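Local coordinates for 4-hydroxy-3-methylbut-2-enyl diphosphate reductase, apicoplast (Plasmodium falciparum, PDB 4N7B), which catalyses the last step of the DOXP/MEP pathway, using an iron-sulfur cluster to reduce HMBPP to a mixture of isopentenyl and dimethylallyl diphosphate, at residues V464-I478 and K493-Y505. Residues are numbered along the deposited sequence; the frame is centred on the assembly and turned at random.
Sequences VHDLDQQILKNVNKI and KFVNLLTNPPFNY
Val464, Leu472 and Ile478 each lay a methyl group over an aromatic ring of 493-505, and these three CH-pi contacts run through a largely apolar packing between a connecting loop and a helix with the loop that follows it. The setting is an alpha/beta unit of the IspH fold built on a five-stranded parallel sheet: 464-478 leads from strand 458-461 into strand 477-482, while 493-505 runs from helix 488-499 toward edge strand 506-511. The iron-sulfur cluster and the substrate site lie elsewhere in the molecule.

At one end, CG1 of Val464 sits above the middle of the Phe494 ring, 3.5 Å from its centroid and only 10° off the normal; Phe494 also reaches Ile434, Val436 and Leu461 of the sheet. Next along, the CD2 methyls of Leu467 and Leu497 meet at 3.6 Å.

In the middle, CD1 of Leu472 does double duty, touching CD2 of Leu498 at 3.7 Å and lying over one face of Phe503, displaced toward the ring's rim. Pro502, which follows a cis peptide bond, puts its CG over the opposite face, so the Phe503 ring is sandwiched. Gln469, its chain extended beyond CG, brings OE1 to the edge of that ring, 3.3 Å from Phe503 CZ, with the amide plane nearly perpendicular to the ring (82°).

Tyr505 closes the far end, where Lys220 adds a cation-pi contact to its ring. With CG of Tyr505 beside the backbone N (chi1 -71°), the ring lies under CD1 of Ile478, 3.6 Å from centroid to methyl, and its hydroxyl points into the turn 472-475. There Tyr505 OH donates a hydrogen bond to the backbone O of Val475, modelled at 2.5 Å, a doubtfully short length.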
loop_
_atom_site.group_PDB
_atom_site.type_symbol
_atom_site.label_atom_id
_atom_site.label_comp_id
_atom_site.label_asym_id
_atom_site.label_seq_id
_atom_site.Cartn_x
_atom_site.Cartn_y
_atom_site.Cartn_z
ATOM N N VAL A 464 -6.037 -4.650 -19.163
ATOM C CA VAL A 464 -6.617 -5.734 -19.982
ATOM C C VAL A 464 -5.728 -6.178 -21.104
ATOM O O VAL A 464 -5.793 -7.326 -21.513
ATOM C CB VAL A 464 -7.944 -5.380 -20.686
ATOM C CG1 VAL A 464 -9.091 -5.585 -19.752
ATOM C CG2 VAL A 464 -7.887 -3.983 -21.271
ATOM N N HIS A 465 -4.936 -5.259 -21.643
ATOM C CA HIS A 465 -4.038 -5.612 -22.728
ATOM C C HIS A 465 -3.106 -6.743 -22.282
ATOM O O HIS A 465 -2.721 -7.574 -23.105
ATOM C CB HIS A 465 -3.230 -4.397 -23.198
ATOM C CG HIS A 465 -2.256 -4.708 -24.296
ATOM N ND1 HIS A 465 -2.623 -4.789 -25.625
ATOM C CD2 HIS A 465 -0.926 -4.965 -24.260
ATOM C CE1 HIS A 465 -1.562 -5.078 -26.357
ATOM N NE2 HIS A 465 -0.519 -5.190 -25.554
ATOM N N ASP A 466 -2.765 -6.795 -20.990
ATOM C CA ASP A 466 -1.840 -7.825 -20.482
ATOM C C ASP A 466 -2.523 -9.178 -20.279
ATOM O O ASP A 466 -1.862 -10.163 -19.991
ATOM C CB ASP A 466 -1.211 -7.421 -19.139
ATOM C CG ASP A 466 -0.403 -6.132 -19.214
ATOM O OD1 ASP A 466 0.419 -5.966 -20.138
ATOM O OD2 ASP A 466 -0.594 -5.271 -18.330
ATOM N N LEU A 467 -3.845 -9.231 -20.405
ATOM C CA LEU A 467 -4.562 -10.485 -20.205
ATOM C C LEU A 467 -4.315 -11.410 -21.391
ATOM O O LEU A 467 -4.551 -11.042 -22.544
ATOM C CB LEU A 467 -6.057 -10.241 -20.036
ATOM C CG LEU A 467 -6.999 -11.449 -20.083
ATOM C CD1 LEU A 467 -6.771 -12.393 -18.908
ATOM C CD2 LEU A 467 -8.460 -10.963 -20.122
ATOM N N ASP A 468 -3.808 -12.600 -21.094
ATOM C CA ASP A 468 -3.732 -13.674 -22.064
ATOM C C ASP A 468 -5.088 -14.345 -22.084
ATOM O O ASP A 468 -5.375 -15.181 -21.221
ATOM C CB ASP A 468 -2.673 -14.682 -21.644
ATOM C CG ASP A 468 -2.660 -15.908 -22.524
ATOM O OD1 ASP A 468 -3.410 -15.929 -23.532
ATOM O OD2 ASP A 468 -1.879 -16.846 -22.224
ATOM N N GLN A 469 -5.914 -13.977 -23.065
ATOM C CA GLN A 469 -7.322 -14.383 -23.117
ATOM C C GLN A 469 -7.533 -15.889 -23.208
ATOM O O GLN A 469 -8.648 -16.384 -23.008
ATOM C CB GLN A 469 -8.031 -13.656 -24.272
ATOM C CG GLN A 469 -8.176 -12.154 -23.981
ATOM C CD GLN A 469 -8.749 -11.339 -25.138
ATOM O OE1 GLN A 469 -9.483 -11.852 -25.982
ATOM N NE2 GLN A 469 -8.393 -10.064 -25.186
ATOM N N GLN A 470 -6.459 -16.616 -23.479
ATOM C CA GLN A 470 -6.526 -18.073 -23.561
ATOM C C GLN A 470 -6.796 -18.678 -22.201
ATOM O O GLN A 470 -7.314 -19.780 -22.118
ATOM C CB GLN A 470 -5.221 -18.660 -24.110
ATOM C CG GLN A 470 -5.104 -18.605 -25.627
ATOM C CD GLN A 470 -6.300 -19.245 -26.339
ATOM O OE1 GLN A 470 -6.531 -20.458 -26.233
ATOM N NE2 GLN A 470 -7.068 -18.426 -27.063
ATOM N N ILE A 471 -6.435 -17.978 -21.132
ATOM C CA ILE A 471 -6.585 -18.558 -19.806
ATOM C C ILE A 471 -8.031 -18.524 -19.340
ATOM O O ILE A 471 -8.320 -18.961 -18.225
ATOM C CB ILE A 471 -5.731 -17.845 -18.741
ATOM C CG1 ILE A 471 -6.401 -16.544 -18.309
ATOM C CG2 ILE A 471 -4.316 -17.611 -19.256
ATOM C CD1 ILE A 471 -5.645 -15.803 -17.251
ATOM N N LEU A 472 -8.928 -17.983 -20.166
ATOM C CA LEU A 472 -10.348 -17.913 -19.821
ATOM C C LEU A 472 -11.088 -19.123 -20.381
ATOM O O LEU A 472 -12.269 -19.331 -20.100
ATOM C CB LEU A 472 -10.973 -16.656 -20.392
ATOM C CG LEU A 472 -10.412 -15.310 -19.943
ATOM C CD1 LEU A 472 -10.959 -14.195 -20.845
ATOM C CD2 LEU A 472 -10.764 -15.065 -18.499
ATOM N N LYS A 473 -10.400 -19.918 -21.190
ATOM C CA LYS A 473 -11.007 -21.128 -21.718
ATOM C C LYS A 473 -11.267 -22.042 -20.521
ATOM O O LYS A 473 -10.378 -22.244 -19.678
ATOM C CB LYS A 473 -10.094 -21.806 -22.750
ATOM C CG LYS A 473 -10.847 -22.332 -23.960
ATOM C CD LYS A 473 -10.439 -23.762 -24.327
ATOM C CE LYS A 473 -9.512 -23.809 -25.536
ATOM N NZ LYS A 473 -9.205 -25.212 -25.938
ATOM N N ASN A 474 -12.494 -22.550 -20.416
ATOM C CA ASN A 474 -12.863 -23.436 -19.302
ATOM C C ASN A 474 -13.031 -22.736 -17.944
ATOM O O ASN A 474 -13.248 -23.407 -16.931
ATOM C CB ASN A 474 -11.853 -24.589 -19.138
ATOM C CG ASN A 474 -11.550 -25.309 -20.452
ATOM O OD1 ASN A 474 -10.401 -25.706 -20.700
ATOM N ND2 ASN A 474 -12.578 -25.487 -21.297
ATOM N N VAL A 475 -12.933 -21.411 -17.880
ATOM C CA VAL A 475 -13.320 -20.767 -16.634
ATOM C C VAL A 475 -14.671 -20.086 -16.768
ATOM O O VAL A 475 -14.896 -19.245 -17.650
ATOM C CB VAL A 475 -12.221 -19.854 -16.012
ATOM C CG1 VAL A 475 -10.867 -20.063 -16.698
ATOM C CG2 VAL A 475 -12.639 -18.424 -15.996
ATOM N N ASN A 476 -15.570 -20.492 -15.879
ATOM C CA ASN A 476 -16.943 -20.024 -15.869
ATOM C C ASN A 476 -17.193 -18.973 -14.810
ATOM O O ASN A 476 -18.057 -18.129 -14.974
ATOM C CB ASN A 476 -17.881 -21.212 -15.651
ATOM C CG ASN A 476 -17.757 -22.247 -16.750
ATOM O OD1 ASN A 476 -17.678 -21.910 -17.932
ATOM N ND2 ASN A 476 -17.729 -23.512 -16.367
ATOM N N LYS A 477 -16.457 -19.032 -13.711
ATOM C CA LYS A 477 -16.629 -18.030 -12.667
ATOM C C LYS A 477 -15.322 -17.340 -12.317
ATOM O O LYS A 477 -14.328 -17.980 -11.978
ATOM C CB LYS A 477 -17.255 -18.656 -11.427
ATOM C CG LYS A 477 -18.508 -19.460 -11.750
ATOM C CD LYS A 477 -19.511 -19.421 -10.625
ATOM C CE LYS A 477 -20.478 -20.596 -10.710
ATOM N NZ LYS A 477 -20.969 -20.838 -12.101
ATOM N N ILE A 478 -15.354 -16.019 -12.391
ATOM C CA ILE A 478 -14.211 -15.171 -12.116
ATOM C C ILE A 478 -14.481 -14.203 -10.960
ATOM O O ILE A 478 -15.517 -13.521 -10.902
ATOM C CB ILE A 478 -13.883 -14.359 -13.351
ATOM C CG1 ILE A 478 -13.490 -15.294 -14.474
ATOM C CG2 ILE A 478 -12.803 -13.328 -13.062
ATOM C CD1 ILE A 478 -13.420 -14.615 -15.817
ATOM N N LYS A 493 -12.346 -1.638 -17.668
ATOM C CA LYS A 493 -11.995 -2.232 -18.956
ATOM C C LYS A 493 -12.095 -3.764 -18.872
ATOM O O LYS A 493 -12.520 -4.430 -19.818
ATOM C CB LYS A 493 -10.577 -1.832 -19.345
ATOM C CG LYS A 493 -10.371 -0.329 -19.504
ATOM C CD LYS A 493 -9.040 -0.024 -20.183
ATOM C CE LYS A 493 -8.833 1.474 -20.316
ATOM N NZ LYS A 493 -7.611 1.839 -21.126
ATOM N N PHE A 494 -11.713 -4.331 -17.735
ATOM C CA PHE A 494 -11.905 -5.761 -17.535
ATOM C C PHE A 494 -13.391 -6.106 -17.543
ATOM O O PHE A 494 -13.819 -7.045 -18.218
ATOM C CB PHE A 494 -11.255 -6.238 -16.240
ATOM C CG PHE A 494 -9.786 -6.582 -16.386
ATOM C CD1 PHE A 494 -9.389 -7.822 -16.865
ATOM C CD2 PHE A 494 -8.800 -5.651 -16.059
ATOM C CE1 PHE A 494 -8.034 -8.135 -16.996
ATOM C CE2 PHE A 494 -7.445 -5.964 -16.198
ATOM C CZ PHE A 494 -7.073 -7.197 -16.667
ATOM N N VAL A 495 -14.190 -5.344 -16.805
ATOM C CA VAL A 495 -15.616 -5.629 -16.752
ATOM C C VAL A 495 -16.174 -5.557 -18.166
ATOM O O VAL A 495 -16.932 -6.421 -18.589
ATOM C CB VAL A 495 -16.341 -4.636 -15.857
ATOM C CG1 VAL A 495 -17.848 -4.766 -16.028
ATOM C CG2 VAL A 495 -15.911 -4.844 -14.418
ATOM N N ASN A 496 -15.775 -4.534 -18.911
ATOM C CA ASN A 496 -16.288 -4.357 -20.260
ATOM C C ASN A 496 -15.903 -5.519 -21.189
ATOM O O ASN A 496 -16.734 -6.050 -21.917
ATOM C CB ASN A 496 -15.821 -3.016 -20.825
ATOM C CG ASN A 496 -16.083 -2.892 -22.310
ATOM O OD1 ASN A 496 -17.183 -2.545 -22.737
ATOM N ND2 ASN A 496 -15.073 -3.206 -23.111
ATOM N N LEU A 497 -14.644 -5.926 -21.154
ATOM C CA LEU A 497 -14.196 -7.036 -21.977
ATOM C C LEU A 497 -14.932 -8.327 -21.614
ATOM O O LEU A 497 -15.436 -9.014 -22.483
ATOM C CB LEU A 497 -12.699 -7.225 -21.784
ATOM C CG LEU A 497 -12.060 -8.406 -22.519
ATOM C CD1 LEU A 497 -11.983 -8.116 -23.995
ATOM C CD2 LEU A 497 -10.687 -8.741 -21.933
ATOM N N LEU A 498 -14.999 -8.649 -20.327
ATOM C CA LEU A 498 -15.497 -9.960 -19.890
ATOM C C LEU A 498 -17.010 -10.158 -19.937
ATOM O O LEU A 498 -17.462 -11.286 -20.113
ATOM C CB LEU A 498 -14.991 -10.271 -18.475
ATOM C CG LEU A 498 -13.459 -10.462 -18.377
ATOM C CD1 LEU A 498 -13.022 -10.592 -16.939
ATOM C CD2 LEU A 498 -12.996 -11.670 -19.171
ATOM N N THR A 499 -17.788 -9.082 -19.765
ATOM C CA THR A 499 -19.257 -9.191 -19.715
ATOM C C THR A 499 -19.912 -9.041 -21.086
ATOM O O THR A 499 -21.112 -9.268 -21.245
ATOM C CB THR A 499 -19.867 -8.131 -18.774
ATOM O OG1 THR A 499 -19.638 -6.829 -19.316
ATOM C CG2 THR A 499 -19.221 -8.196 -17.402
ATOM N N ASN A 500 -19.123 -8.648 -22.076
ATOM C CA ASN A 500 -19.586 -8.580 -23.459
ATOM C C ASN A 500 -19.054 -9.712 -24.342
ATOM O O ASN A 500 -18.165 -10.448 -23.938
ATOM C CB ASN A 500 -19.183 -7.240 -24.057
ATOM C CG ASN A 500 -20.004 -6.116 -23.513
ATOM O OD1 ASN A 500 -21.166 -5.958 -23.884
ATOM N ND2 ASN A 500 -19.433 -5.349 -22.589
ATOM N N PRO A 501 -19.616 -9.857 -25.553
ATOM C CA PRO A 501 -19.133 -10.877 -26.484
ATOM C C PRO A 501 -17.661 -10.638 -26.771
ATOM O O PRO A 501 -17.242 -9.481 -26.780
ATOM C CB PRO A 501 -19.966 -10.631 -27.752
ATOM C CG PRO A 501 -21.172 -9.838 -27.292
ATOM C CD PRO A 501 -20.695 -9.032 -26.129
ATOM N N PRO A 502 -16.891 -11.702 -27.014
ATOM C CA PRO A 502 -17.337 -13.099 -27.079
ATOM C C PRO A 502 -17.334 -13.860 -25.746
ATOM O O PRO A 502 -17.519 -15.070 -25.763
ATOM C CB PRO A 502 -16.293 -13.726 -27.996
ATOM C CG PRO A 502 -15.025 -12.990 -27.633
ATOM C CD PRO A 502 -15.462 -11.567 -27.355
ATOM N N PHE A 503 -17.142 -13.189 -24.618
ATOM C CA PHE A 503 -16.960 -13.899 -23.354
ATOM C C PHE A 503 -18.252 -14.057 -22.574
ATOM O O PHE A 503 -18.548 -15.138 -22.074
ATOM C CB PHE A 503 -15.891 -13.191 -22.529
ATOM C CG PHE A 503 -14.553 -13.157 -23.217
ATOM C CD1 PHE A 503 -13.852 -14.329 -23.444
ATOM C CD2 PHE A 503 -14.028 -11.968 -23.689
ATOM C CE1 PHE A 503 -12.640 -14.312 -24.104
ATOM C CE2 PHE A 503 -12.811 -11.951 -24.354
ATOM C CZ PHE A 503 -12.120 -13.122 -24.557
ATOM N N ASN A 504 -19.027 -12.981 -22.489
ATOM C CA ASN A 504 -20.371 -13.033 -21.933
ATOM C C ASN A 504 -20.466 -13.605 -20.521
ATOM O O ASN A 504 -21.404 -14.336 -20.219
ATOM C CB ASN A 504 -21.292 -13.814 -22.861
ATOM C CG ASN A 504 -21.464 -13.144 -24.197
ATOM O OD1 ASN A 504 -21.725 -11.940 -24.273
ATOM N ND2 ASN A 504 -21.324 -13.917 -25.268
ATOM N N TYR A 505 -19.517 -13.257 -19.654
ATOM C CA TYR A 505 -19.675 -13.537 -18.240
ATOM C C TYR A 505 -20.810 -12.654 -17.720
ATOM O O TYR A 505 -20.838 -11.455 -17.995
ATOM C CB TYR A 505 -18.380 -13.249 -17.468
ATOM C CG TYR A 505 -17.252 -14.256 -17.755
ATOM C CD1 TYR A 505 -16.343 -14.050 -18.792
ATOM C CD2 TYR A 505 -17.118 -15.404 -17.002
ATOM C CE1 TYR A 505 -15.331 -14.976 -19.076
ATOM C CE2 TYR A 505 -16.104 -16.341 -17.279
ATOM C CZ TYR A 505 -15.216 -16.118 -18.308
ATOM O OH TYR A 505 -14.214 -17.037 -18.570
#